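Long-range contacts in CaaX farnesyltransferase beta subunit Ram1 (Aspergillus fumigatus, PDB 4LNG), which probably catalyses, with its alpha partner, zinc-dependent transfer of a farnesyl group from farnesyl diphosphate to a cysteine near the C-terminus of target proteins, and binds the peptide: residues B[135-140]-B[157-162]; B[150-155]-B[178-183]. All blocks are in the same frame, centred on the assembly; numbering follows the deposited sequence.

Contact 1 of 2, residues B[135-140]-B[157-162]; sequences DSLEDY and WALAGL. With JAN (6-[(S)-amino(4-chlorophenyl)(1-methyl-1H-imidazol-5-yl)methyl]-4-(3-chlorophenyl)-1-methylquinolin-2(1H)-one), chain F.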
ATOM      1  N   ASP B 135       7.805   1.593 -25.451  1.00 22.38           N
ATOM      2  CA  ASP B 135       6.522   1.555 -26.147  0.59 23.86           C
ATOM      3  C   ASP B 135       5.394   2.069 -25.257  1.00 22.47           C
ATOM      4  O   ASP B 135       4.419   2.637 -25.744  1.00 22.95           O
ATOM      5  CB  ASP B 135       6.201   0.139 -26.631  0.59 25.09           C
ATOM      6  CG  ASP B 135       7.086  -0.303 -27.779  0.59 26.46           C
ATOM      7  OD1 ASP B 135       7.682   0.569 -28.446  0.59 27.98           O
ATOM      8  OD2 ASP B 135       7.181  -1.525 -28.021  0.59 26.95           O
ATOM      9  N   SER B 136       5.534   1.874 -23.949  1.00 19.69           N
ATOM     10  CA  SER B 136       4.490   2.271 -23.007  1.00 18.93           C
ATOM     11  C   SER B 136       4.383   3.787 -22.834  1.00 19.43           C
ATOM     12  O   SER B 136       3.446   4.277 -22.205  1.00 19.85           O
ATOM     13  CB  SER B 136       4.710   1.607 -21.644  1.00 18.85           C
ATOM     14  OG  SER B 136       5.744   2.261 -20.931  1.00 19.69           O
ATOM     15  N   LEU B 137       5.342   4.526 -23.382  1.00 18.82           N
ATOM     16  CA  LEU B 137       5.322   5.982 -23.293  1.00 21.96           C
ATOM     17  C   LEU B 137       4.636   6.622 -24.492  1.00 24.58           C
ATOM     18  O   LEU B 137       4.511   7.844 -24.564  1.00 28.40           O
ATOM     19  CB  LEU B 137       6.740   6.535 -23.154  1.00 19.79           C
ATOM     20  CG  LEU B 137       7.321   6.493 -21.743  1.00 20.02           C
ATOM     21  CD1 LEU B 137       8.798   6.850 -21.765  1.00 23.16           C
ATOM     22  CD2 LEU B 137       6.550   7.434 -20.826  1.00 19.35           C
ATOM     23  N   GLU B 138       4.195   5.798 -25.434  1.00 24.86           N
ATOM     24  CA  GLU B 138       3.540   6.318 -26.627  1.00 29.65           C
ATOM     25  C   GLU B 138       2.015   6.248 -26.515  1.00 31.17           C
ATOM     26  O   GLU B 138       1.472   6.250 -25.410  1.00 31.66           O
ATOM     27  CB  GLU B 138       4.058   5.610 -27.881  1.00 32.96           C
ATOM     28  CG  GLU B 138       5.582   5.633 -28.014  1.00 36.52           C
ATOM     29  CD  GLU B 138       6.174   7.041 -28.029  1.00 40.56           C
ATOM     30  OE1 GLU B 138       5.474   7.994 -28.437  1.00 41.71           O
ATOM     31  OE2 GLU B 138       7.352   7.196 -27.635  1.00 39.95           O
ATOM     32  N   ASP B 139       1.328   6.182 -27.654  1.00 30.63           N
ATOM     33  CA  ASP B 139      -0.128   6.346 -27.680  1.00 30.37           C
ATOM     34  C   ASP B 139      -0.919   5.053 -27.460  1.00 29.32           C
ATOM     35  O   ASP B 139      -0.549   3.990 -27.961  1.00 27.32           O
ATOM     36  CB  ASP B 139      -0.564   7.016 -28.989  1.00 33.86           C
ATOM     37  CG  ASP B 139      -2.031   7.414 -28.981  1.00 34.36           C
ATOM     38  OD1 ASP B 139      -2.370   8.430 -28.336  1.00 31.38           O
ATOM     39  OD2 ASP B 139      -2.842   6.717 -29.625  1.00 36.98           O
ATOM     40  N   TYR B 140      -2.016   5.167 -26.711  1.00 26.04           N
ATOM     41  CA  TYR B 140      -2.901   4.042 -26.415  1.00 25.31           C
ATOM     42  C   TYR B 140      -4.243   4.190 -27.129  1.00 26.02           C
ATOM     43  O   TYR B 140      -4.709   5.306 -27.351  1.00 27.94           O
ATOM     44  CB  TYR B 140      -3.146   3.941 -24.907  1.00 23.11           C
ATOM     45  CG  TYR B 140      -1.935   3.526 -24.104  1.00 21.61           C
ATOM     46  CD1 TYR B 140      -0.918   4.430 -23.827  1.00 20.73           C
ATOM     47  CD2 TYR B 140      -1.814   2.232 -23.614  1.00 22.80           C
ATOM     48  CE1 TYR B 140       0.193   4.054 -23.096  1.00 22.22           C
ATOM     49  CE2 TYR B 140      -0.708   1.848 -22.877  1.00 24.23           C
ATOM     50  CZ  TYR B 140       0.292   2.763 -22.622  1.00 24.26           C
ATOM     51  OH  TYR B 140       1.395   2.390 -21.886  1.00 23.13           O
ATOM     52  N   TRP B 157       6.001   5.379 -14.079  1.00 11.55           N
ATOM     53  CA  TRP B 157       6.318   3.951 -14.088  1.00 14.47           C
ATOM     54  C   TRP B 157       7.308   3.607 -15.203  1.00 15.31           C
ATOM     55  O   TRP B 157       8.257   2.845 -14.994  1.00 14.35           O
ATOM     56  CB  TRP B 157       5.045   3.111 -14.245  1.00 12.11           C
ATOM     57  CG  TRP B 157       4.084   3.226 -13.091  1.00 11.70           C
ATOM     58  CD1 TRP B 157       4.395   3.386 -11.772  1.00 13.68           C
ATOM     59  CD2 TRP B 157       2.651   3.200 -13.166  1.00 10.95           C
ATOM     60  NE1 TRP B 157       3.242   3.457 -11.018  1.00 12.30           N
ATOM     61  CE2 TRP B 157       2.160   3.346 -11.853  1.00 12.40           C
ATOM     62  CE3 TRP B 157       1.738   3.062 -14.216  1.00 15.55           C
ATOM     63  CZ2 TRP B 157       0.794   3.361 -11.563  1.00 15.11           C
ATOM     64  CZ3 TRP B 157       0.383   3.079 -13.927  1.00 15.95           C
ATOM     65  CH2 TRP B 157      -0.074   3.224 -12.611  1.00 15.53           C
ATOM     66  N   ALA B 158       7.091   4.180 -16.383  1.00 14.14           N
ATOM     67  CA  ALA B 158       7.979   3.941 -17.518  1.00 13.02           C
ATOM     68  C   ALA B 158       9.372   4.535 -17.311  1.00 16.83           C
ATOM     69  O   ALA B 158      10.378   3.867 -17.558  1.00 17.75           O
ATOM     70  CB  ALA B 158       7.359   4.463 -18.800  1.00 15.81           C
ATOM     71  N   LEU B 159       9.434   5.787 -16.868  1.00 16.35           N
ATOM     72  CA  LEU B 159      10.718   6.444 -16.630  1.00 15.41           C
ATOM     73  C   LEU B 159      11.495   5.747 -15.517  1.00 13.34           C
ATOM     74  O   LEU B 159      12.714   5.598 -15.601  1.00 14.89           O
ATOM     75  CB  LEU B 159      10.523   7.921 -16.279  1.00 16.23           C
ATOM     76  CG  LEU B 159      10.052   8.849 -17.399  1.00 18.14           C
ATOM     77  CD1 LEU B 159       9.804  10.248 -16.862  1.00 18.24           C
ATOM     78  CD2 LEU B 159      11.061   8.878 -18.541  1.00 18.54           C
ATOM     79  N   ALA B 160      10.783   5.328 -14.476  1.00 12.70           N
ATOM     80  CA  ALA B 160      11.392   4.601 -13.371  1.00 14.46           C
ATOM     81  C   ALA B 160      11.990   3.283 -13.862  1.00 14.78           C
ATOM     82  O   ALA B 160      13.133   2.957 -13.547  1.00 13.48           O
ATOM     83  CB  ALA B 160      10.365   4.355 -12.256  1.00 11.76           C
ATOM     84  N   GLY B 161      11.218   2.536 -14.646  1.00 14.59           N
ATOM     85  CA  GLY B 161      11.697   1.283 -15.212  1.00 15.74           C
ATOM     86  C   GLY B 161      12.918   1.460 -16.103  1.00 15.37           C
ATOM     87  O   GLY B 161      13.868   0.680 -16.035  1.00 15.11           O
ATOM     88  N   LEU B 162      12.892   2.491 -16.942  1.00 16.23           N
ATOM     89  CA  LEU B 162      14.022   2.793 -17.817  1.00 17.84           C
ATOM     90  C   LEU B 162      15.268   3.175 -17.023  1.00 18.16           C
ATOM     91  O   LEU B 162      16.375   2.751 -17.353  1.00 17.61           O
ATOM     92  CB  LEU B 162      13.658   3.908 -18.802  1.00 18.58           C
ATOM     93  CG  LEU B 162      12.592   3.551 -19.839  1.00 17.25           C
ATOM     94  CD1 LEU B 162      12.233   4.774 -20.674  1.00 19.03           C
ATOM     95  CD2 LEU B 162      13.070   2.412 -20.724  1.00 16.77           C
TER
HETATM   96  C1  JAN F 602      -4.287  -3.833  -5.512  0.93 11.29           C
HETATM   97  N1  JAN F 602      -3.313  -3.871  -6.696  0.93 12.88           N
HETATM   98  C2  JAN F 602      -2.310  -4.692  -6.580  0.93 12.15           C
HETATM   99  N2  JAN F 602      -1.715  -4.759  -7.688  0.93 12.12           N
HETATM  100  C3  JAN F 602      -2.167  -3.899  -8.717  0.93 11.32           C
HETATM  101  C4  JAN F 602      -3.424  -3.446  -8.058  0.93 10.99           C
HETATM  102  C5  JAN F 602      -4.516  -2.327  -8.628  0.93 11.75           C
HETATM  103  C6  JAN F 602      -4.438  -1.169  -7.577  0.93 12.23           C
HETATM  104  C7  JAN F 602      -3.221  -0.680  -7.253  0.93  8.55           C
HETATM  105  C8  JAN F 602      -2.970   0.509  -6.539  0.93 12.58           C
HETATM  106  C9  JAN F 602      -4.405   1.062  -6.480  0.93 13.77           C
HETATM  107 CL1  JAN F 602      -4.117   2.796  -5.659  0.93 24.65          CL
HETATM  108  C10 JAN F 602      -5.522   0.679  -6.753  0.93 16.75           C
HETATM  109  C11 JAN F 602      -5.584  -0.616  -7.386  0.93 14.77           C
HETATM  110  N3  JAN F 602      -5.752  -2.981  -8.346  0.93 12.53           N
HETATM  111  C12 JAN F 602      -3.997  -2.127 -10.059  0.93 11.20           C
HETATM  112  C13 JAN F 602      -3.723  -0.956 -10.378  0.93 13.45           C
HETATM  113  C14 JAN F 602      -3.539  -0.762 -11.732  0.93 13.80           C
HETATM  114  C15 JAN F 602      -4.284  -3.258 -10.798  0.93 11.22           C
HETATM  115  C16 JAN F 602      -3.874  -3.119 -12.348  0.93 16.07           C
HETATM  116  C17 JAN F 602      -3.369  -1.661 -12.543  0.93 15.64           C
HETATM  117  N4  JAN F 602      -3.155  -1.587 -13.995  0.93 18.36           N
HETATM  118  C18 JAN F 602      -3.152  -2.867 -14.903  0.93 18.78           C
HETATM  119  C19 JAN F 602      -2.569  -0.441 -14.431  0.93 20.18           C
HETATM  120  O1  JAN F 602      -2.261  -0.409 -15.648  0.93 23.41           O
HETATM  121  C20 JAN F 602      -2.578   0.556 -13.470  0.93 18.07           C
HETATM  122  C21 JAN F 602      -3.117   0.550 -12.230  0.93 15.40           C
HETATM  123  C22 JAN F 602      -3.026   1.697 -11.322  0.93 16.80           C
HETATM  124  C23 JAN F 602      -2.044   1.680 -10.230  0.93 14.45           C
HETATM  125  C24 JAN F 602      -2.153   2.887  -9.547  0.93 15.91           C
HETATM  126 CL2  JAN F 602      -1.028   2.993  -8.166  0.93 18.54          CL
HETATM  127  C25 JAN F 602      -3.121   4.024  -9.644  0.93 19.85           C
HETATM  128  C26 JAN F 602      -3.843   3.921 -10.895  0.93 17.96           C
HETATM  129  C27 JAN F 602      -3.804   2.791 -11.540  0.93 18.50           C

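Contact 2 of 2, residues B[150-155]-B[178-183]; sequences SRPWMV and STFTAA. With K (potassium ion), chain K; JAN (6-[(S)-amino(4-chlorophenyl)(1-methyl-1H-imidazol-5-yl)methyl]-4-(3-chlorophenyl)-1-methylquinolin-2(1H)-one), chain F; EDO (1,2-ethanediol), chain I.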
ATOM      1  N   SER B 150      -4.992   8.697 -14.662  1.00 17.71           N
ATOM      2  CA  SER B 150      -3.730   8.196 -14.124  0.76 17.08           C
ATOM      3  C   SER B 150      -2.565   8.330 -15.105  1.00 16.23           C
ATOM      4  O   SER B 150      -1.553   7.647 -14.969  1.00 15.26           O
ATOM      5  CB  SER B 150      -3.883   6.731 -13.703  0.76 16.34           C
ATOM      6  OG  SER B 150      -4.899   6.586 -12.726  0.76 15.28           O
ATOM      7  N   ARG B 151      -2.708   9.202 -16.094  1.00 15.53           N
ATOM      8  CA  ARG B 151      -1.639   9.403 -17.074  1.00 13.57           C
ATOM      9  C   ARG B 151      -0.285   9.837 -16.481  1.00 16.68           C
ATOM     10  O   ARG B 151       0.756   9.384 -16.955  1.00 16.62           O
ATOM     11  CB  ARG B 151      -2.084  10.328 -18.211  1.00 16.16           C
ATOM     12  CG  ARG B 151      -2.930   9.615 -19.265  1.00 16.91           C
ATOM     13  CD  ARG B 151      -3.304  10.527 -20.432  1.00 21.29           C
ATOM     14  NE  ARG B 151      -2.125  11.085 -21.087  1.00 22.57           N
ATOM     15  CZ  ARG B 151      -1.859  12.383 -21.165  1.00 23.22           C
ATOM     16  NH1 ARG B 151      -2.698  13.268 -20.639  1.00 22.51           N
ATOM     17  NH2 ARG B 151      -0.758  12.800 -21.776  1.00 25.30           N
ATOM     18  N   PRO B 152      -0.284  10.708 -15.452  1.00 16.96           N
ATOM     19  CA  PRO B 152       1.026  10.985 -14.850  1.00 16.43           C
ATOM     20  C   PRO B 152       1.698   9.742 -14.261  1.00 14.10           C
ATOM     21  O   PRO B 152       2.921   9.623 -14.364  1.00 14.15           O
ATOM     22  CB  PRO B 152       0.695  12.000 -13.752  1.00 15.89           C
ATOM     23  CG  PRO B 152      -0.494  12.728 -14.291  1.00 18.03           C
ATOM     24  CD  PRO B 152      -1.309  11.660 -14.982  1.00 17.17           C
ATOM     25  N   TRP B 153       0.920   8.837 -13.670  1.00 11.41           N
ATOM     26  CA  TRP B 153       1.463   7.576 -13.161  1.00 11.38           C
ATOM     27  C   TRP B 153       2.152   6.797 -14.279  1.00 13.97           C
ATOM     28  O   TRP B 153       3.231   6.232 -14.086  1.00 13.58           O
ATOM     29  CB  TRP B 153       0.352   6.691 -12.584  1.00 12.10           C
ATOM     30  CG  TRP B 153       0.047   6.854 -11.116  1.00 13.01           C
ATOM     31  CD1 TRP B 153      -1.180   7.084 -10.563  1.00 14.13           C
ATOM     32  CD2 TRP B 153       0.969   6.758 -10.016  1.00 11.50           C
ATOM     33  NE1 TRP B 153      -1.078   7.152  -9.193  1.00 12.08           N
ATOM     34  CE2 TRP B 153       0.228   6.957  -8.833  1.00 13.75           C
ATOM     35  CE3 TRP B 153       2.345   6.533  -9.918  1.00 10.89           C
ATOM     36  CZ2 TRP B 153       0.818   6.937  -7.568  1.00 13.31           C
ATOM     37  CZ3 TRP B 153       2.929   6.512  -8.661  1.00 12.61           C
ATOM     38  CH2 TRP B 153       2.165   6.712  -7.504  1.00 13.18           C
ATOM     39  N   MET B 154       1.524   6.761 -15.450  0.62 15.17           N
ATOM     40  CA  MET B 154       2.055   5.994 -16.572  0.62 16.24           C
ATOM     41  C   MET B 154       3.411   6.523 -17.028  0.62 16.41           C
ATOM     42  O   MET B 154       4.286   5.751 -17.425  0.62 15.62           O
ATOM     43  CB  MET B 154       1.063   5.985 -17.733  0.62 17.94           C
ATOM     44  CG  MET B 154      -0.313   5.475 -17.339  0.62 19.12           C
ATOM     45  SD  MET B 154      -1.516   5.632 -18.669  0.62 19.18           S
ATOM     46  CE  MET B 154      -0.818   4.510 -19.867  0.62 20.43           C
ATOM     47  N   VAL B 155       3.584   7.838 -16.961  1.00 14.98           N
ATOM     48  CA  VAL B 155       4.867   8.446 -17.286  1.00 18.16           C
ATOM     49  C   VAL B 155       5.922   8.053 -16.257  1.00 12.77           C
ATOM     50  O   VAL B 155       7.046   7.695 -16.610  1.00 14.40           O
ATOM     51  CB  VAL B 155       4.755   9.981 -17.361  1.00 17.27           C
ATOM     52  CG1 VAL B 155       6.131  10.609 -17.531  1.00 15.12           C
ATOM     53  CG2 VAL B 155       3.840  10.381 -18.508  1.00 19.53           C
ATOM     54  N   SER B 178       6.059  19.123 -21.586  1.00 26.71           N
ATOM     55  CA  SER B 178       4.849  19.274 -22.384  1.00 29.63           C
ATOM     56  C   SER B 178       3.670  18.516 -21.775  1.00 30.41           C
ATOM     57  O   SER B 178       2.530  18.983 -21.818  1.00 31.03           O
ATOM     58  CB  SER B 178       5.098  18.792 -23.813  1.00 35.85           C
ATOM     59  OG  SER B 178       3.907  18.814 -24.577  1.00 42.46           O
ATOM     60  N   THR B 179       3.950  17.348 -21.207  1.00 25.16           N
ATOM     61  CA  THR B 179       2.902  16.518 -20.619  1.00 23.58           C
ATOM     62  C   THR B 179       2.305  17.153 -19.364  1.00 23.98           C
ATOM     63  O   THR B 179       1.089  17.195 -19.196  1.00 25.27           O
ATOM     64  CB  THR B 179       3.434  15.114 -20.270  1.00 23.08           C
ATOM     65  OG1 THR B 179       3.954  14.490 -21.451  1.00 23.68           O
ATOM     66  CG2 THR B 179       2.325  14.245 -19.685  1.00 22.68           C
ATOM     67  N   PHE B 180       3.163  17.653 -18.484  1.00 23.83           N
ATOM     68  CA  PHE B 180       2.705  18.108 -17.176  1.00 25.27           C
ATOM     69  C   PHE B 180       2.307  19.584 -17.135  1.00 28.23           C
ATOM     70  O   PHE B 180       1.647  20.021 -16.194  1.00 29.34           O
ATOM     71  CB  PHE B 180       3.744  17.779 -16.103  1.00 24.92           C
ATOM     72  CG  PHE B 180       3.979  16.302 -15.931  1.00 23.46           C
ATOM     73  CD1 PHE B 180       2.915  15.414 -15.946  1.00 23.86           C
ATOM     74  CD2 PHE B 180       5.261  15.800 -15.776  1.00 20.82           C
ATOM     75  CE1 PHE B 180       3.123  14.054 -15.797  1.00 22.40           C
ATOM     76  CE2 PHE B 180       5.476  14.442 -15.631  1.00 19.29           C
ATOM     77  CZ  PHE B 180       4.405  13.568 -15.641  1.00 21.32           C
ATOM     78  N   THR B 181       2.699  20.347 -18.152  1.00 29.17           N
ATOM     79  CA  THR B 181       2.297  21.749 -18.234  1.00 27.18           C
ATOM     80  C   THR B 181       0.777  21.849 -18.287  1.00 25.05           C
ATOM     81  O   THR B 181       0.169  22.646 -17.573  1.00 23.52           O
ATOM     82  CB  THR B 181       2.898  22.451 -19.469  1.00 29.80           C
ATOM     83  OG1 THR B 181       4.327  22.448 -19.372  1.00 30.39           O
ATOM     84  CG2 THR B 181       2.414  23.890 -19.556  1.00 30.64           C
ATOM     85  N   ALA B 182       0.171  21.009 -19.119  1.00 27.21           N
ATOM     86  CA  ALA B 182      -1.273  21.012 -19.316  1.00 29.36           C
ATOM     87  C   ALA B 182      -2.035  20.482 -18.104  1.00 27.72           C
ATOM     88  O   ALA B 182      -3.177  20.872 -17.861  1.00 31.43           O
ATOM     89  CB  ALA B 182      -1.629  20.200 -20.554  1.00 33.58           C
ATOM     90  N   ALA B 183      -1.401  19.595 -17.344  1.00 23.99           N
ATOM     91  CA  ALA B 183      -2.066  18.931 -16.227  1.00 20.59           C
ATOM     92  C   ALA B 183      -1.982  19.719 -14.921  1.00 20.52           C
ATOM     93  O   ALA B 183      -2.655  19.383 -13.942  1.00 18.70           O
ATOM     94  CB  ALA B 183      -1.505  17.530 -16.037  1.00 17.04           C
TER
HETATM   95  K     K K 607      -3.670   6.854  -7.189  1.00 25.97           K
HETATM   96  C1  JAN F 602      -4.287  -3.833  -5.512  0.93 11.29           C
HETATM   97  N1  JAN F 602      -3.313  -3.871  -6.696  0.93 12.88           N
HETATM   98  C2  JAN F 602      -2.310  -4.692  -6.580  0.93 12.15           C
HETATM   99  N2  JAN F 602      -1.715  -4.759  -7.688  0.93 12.12           N
HETATM  100  C3  JAN F 602      -2.167  -3.899  -8.717  0.93 11.32           C
HETATM  101  C4  JAN F 602      -3.424  -3.446  -8.058  0.93 10.99           C
HETATM  102  C5  JAN F 602      -4.516  -2.327  -8.628  0.93 11.75           C
HETATM  103  C6  JAN F 602      -4.438  -1.169  -7.577  0.93 12.23           C
HETATM  104  C7  JAN F 602      -3.221  -0.680  -7.253  0.93  8.55           C
HETATM  105  C8  JAN F 602      -2.970   0.509  -6.539  0.93 12.58           C
HETATM  106  C9  JAN F 602      -4.405   1.062  -6.480  0.93 13.77           C
HETATM  107 CL1  JAN F 602      -4.117   2.796  -5.659  0.93 24.65          CL
HETATM  108  C10 JAN F 602      -5.522   0.679  -6.753  0.93 16.75           C
HETATM  109  C11 JAN F 602      -5.584  -0.616  -7.386  0.93 14.77           C
HETATM  110  N3  JAN F 602      -5.752  -2.981  -8.346  0.93 12.53           N
HETATM  111  C12 JAN F 602      -3.997  -2.127 -10.059  0.93 11.20           C
HETATM  112  C13 JAN F 602      -3.723  -0.956 -10.378  0.93 13.45           C
HETATM  113  C14 JAN F 602      -3.539  -0.762 -11.732  0.93 13.80           C
HETATM  114  C15 JAN F 602      -4.284  -3.258 -10.798  0.93 11.22           C
HETATM  115  C16 JAN F 602      -3.874  -3.119 -12.348  0.93 16.07           C
HETATM  116  C17 JAN F 602      -3.369  -1.661 -12.543  0.93 15.64           C
HETATM  117  N4  JAN F 602      -3.155  -1.587 -13.995  0.93 18.36           N
HETATM  118  C18 JAN F 602      -3.152  -2.867 -14.903  0.93 18.78           C
HETATM  119  C19 JAN F 602      -2.569  -0.441 -14.431  0.93 20.18           C
HETATM  120  O1  JAN F 602      -2.261  -0.409 -15.648  0.93 23.41           O
HETATM  121  C20 JAN F 602      -2.578   0.556 -13.470  0.93 18.07           C
HETATM  122  C21 JAN F 602      -3.117   0.550 -12.230  0.93 15.40           C
HETATM  123  C22 JAN F 602      -3.026   1.697 -11.322  0.93 16.80           C
HETATM  124  C23 JAN F 602      -2.044   1.680 -10.230  0.93 14.45           C
HETATM  125  C24 JAN F 602      -2.153   2.887  -9.547  0.93 15.91           C
HETATM  126 CL2  JAN F 602      -1.028   2.993  -8.166  0.93 18.54          CL
HETATM  127  C25 JAN F 602      -3.121   4.024  -9.644  0.93 19.85           C
HETATM  128  C26 JAN F 602      -3.843   3.921 -10.895  0.93 17.96           C
HETATM  129  C27 JAN F 602      -3.804   2.791 -11.540  0.93 18.50           C
HETATM  130  C1  EDO I 605      -4.582  10.233  -9.892  1.00 30.76           C
HETATM  131  O1  EDO I 605      -3.752  10.599 -10.934  1.00 30.95           O
HETATM  132  C2  EDO I 605      -5.262   8.913  -9.993  1.00 30.73           C
HETATM  133  O2  EDO I 605      -4.479   7.792  -9.810  1.00 32.85           O
HETATM  134  O   HOH W   1      -6.136   5.000  -8.421  1.00 46.97           O

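Contact 1 of 2, residues B[135-140]-B[157-162]
Ser136 is gripped at its backbone oxygen by Tyr140 and presses its side chain on Ala158. Tyr140 OH donates to Ser136 O at 2.8 Å. The hydroxyl lies in the carbonyl plane on a lone pair, with a C=O...donor angle of 110°. This bond ties the tyrosine ring's hydroxyl back to the loop. Ser136 OG hydrogen-bonds to Leu133 O in helix 126-135 and lies 3.5 Å from Ala158 CB, in van der Waals contact.

The apolar part belongs to Leu137, which follows in the type I turn from Asp135 to Glu138. Its CG stands beside the backbone N (chi1 -81°), which sends the isopropyl end toward helix 151-164. Leu137 CG meets Ala158 CB at 3.6 Å, and CD2 leans on the same methyl. Leu137 CD1 goes further along the helix. Leu137 CD1 meets Leu162 CD1 tip to tip at 4.2 Å. The same Leu137 CD1 lies 4.4 Å from Leu159 CD2. Ala158 and Leu162 are one helical turn apart, and Leu162 N bonds to Ala158 O. Phe172 of the same chain and Leu44 of the alpha subunit also pack on Leu137.

Trp157 points its indole elsewhere, into the active-site region. Trp157 CH2 lies 3.5 Å from C23 of the quinolinone ligand JAN, in its 3-chlorophenyl ring. Atom C24 of the ligand is at the indole edge, in its plane. Tyr432 meets the indole edge-to-face.

The contact joins a loop to the next helix of the alpha-alpha toroid. Across the two segments it rests on aliphatic carbons and one hydroxyl already bonded within the chain. It therefore depends on shape fit, while bonds within the loop, to the preceding helix and to the alpha subunit help position Ser136 and Leu137.

Contact 2 of 2, residues B[150-155]-B[178-183]
Phe180 packs its ring end against Pro152 and Val155, and this is the tight part of the contact. Phe180 CE1 meets Pro152 CB at 3.8 Å, and Phe180 CZ meets Val155 CG1 at 3.9 Å. Both approach the ring obliquely. Val155 CG1 is placed there by chi1 173°, anti to the backbone N. The two helix segments run nearly antiparallel, at 158°, with axes 11.2 Å apart. Ser209 of helix 200-213 touches both Val155 and Phe180.

Beside this patch the fit slackens. Val155 CG2 faces Thr179 CG2 at a looser 4.3 Å. Arg151 NH2 lies 4.0 Å from Thr179 CG2, on the side the alpha subunit covers. The guanidinium is held there by Ala45 O and Leu44 O of the alpha subunit. Thr179 OG1 bonds to Arg175 O and to Leu44 N of the alpha subunit. Further along, Thr181 and Ala182 are partly exposed.

Trp153 points away from segment 178-183. Its indole lies beside the ligands. Atom CL2 of JAN sits over one indole face, 4.1 Å above its plane and offset toward the rim. Farnesyl diphosphate also touches this tryptophan.

The antiparallel helix pair belongs to the alpha-alpha toroid. Its chemistry is divided: mainly apolar groups join the helices; Arg151 reaches the alpha subunit, and Thr179 OG1 bonds both within its own helix and to the alpha subunit.

The centres of contacts 1 and 2 are 12 Å apart, on the same side of the chain's centre and inside one toroid domain. Both use helix 151-164. Its N-cap and first turn, 150-155, serve contact 2, and the following turns, 157-162, serve contact 1. Along the chain the order is 135-140, 150-155, 157-162, 178-183, so the contacts interleave. They touch directly where Leu137 CD2 lies 4.0 Å from Val155 CA. One helix is thus packed by the loop before it and by helix 173-183 after it. Its tryptophans, one in each of these segments, turn to JAN, so this scaffold also forms ligand-pocket wall. The alpha subunit reaches both contacts.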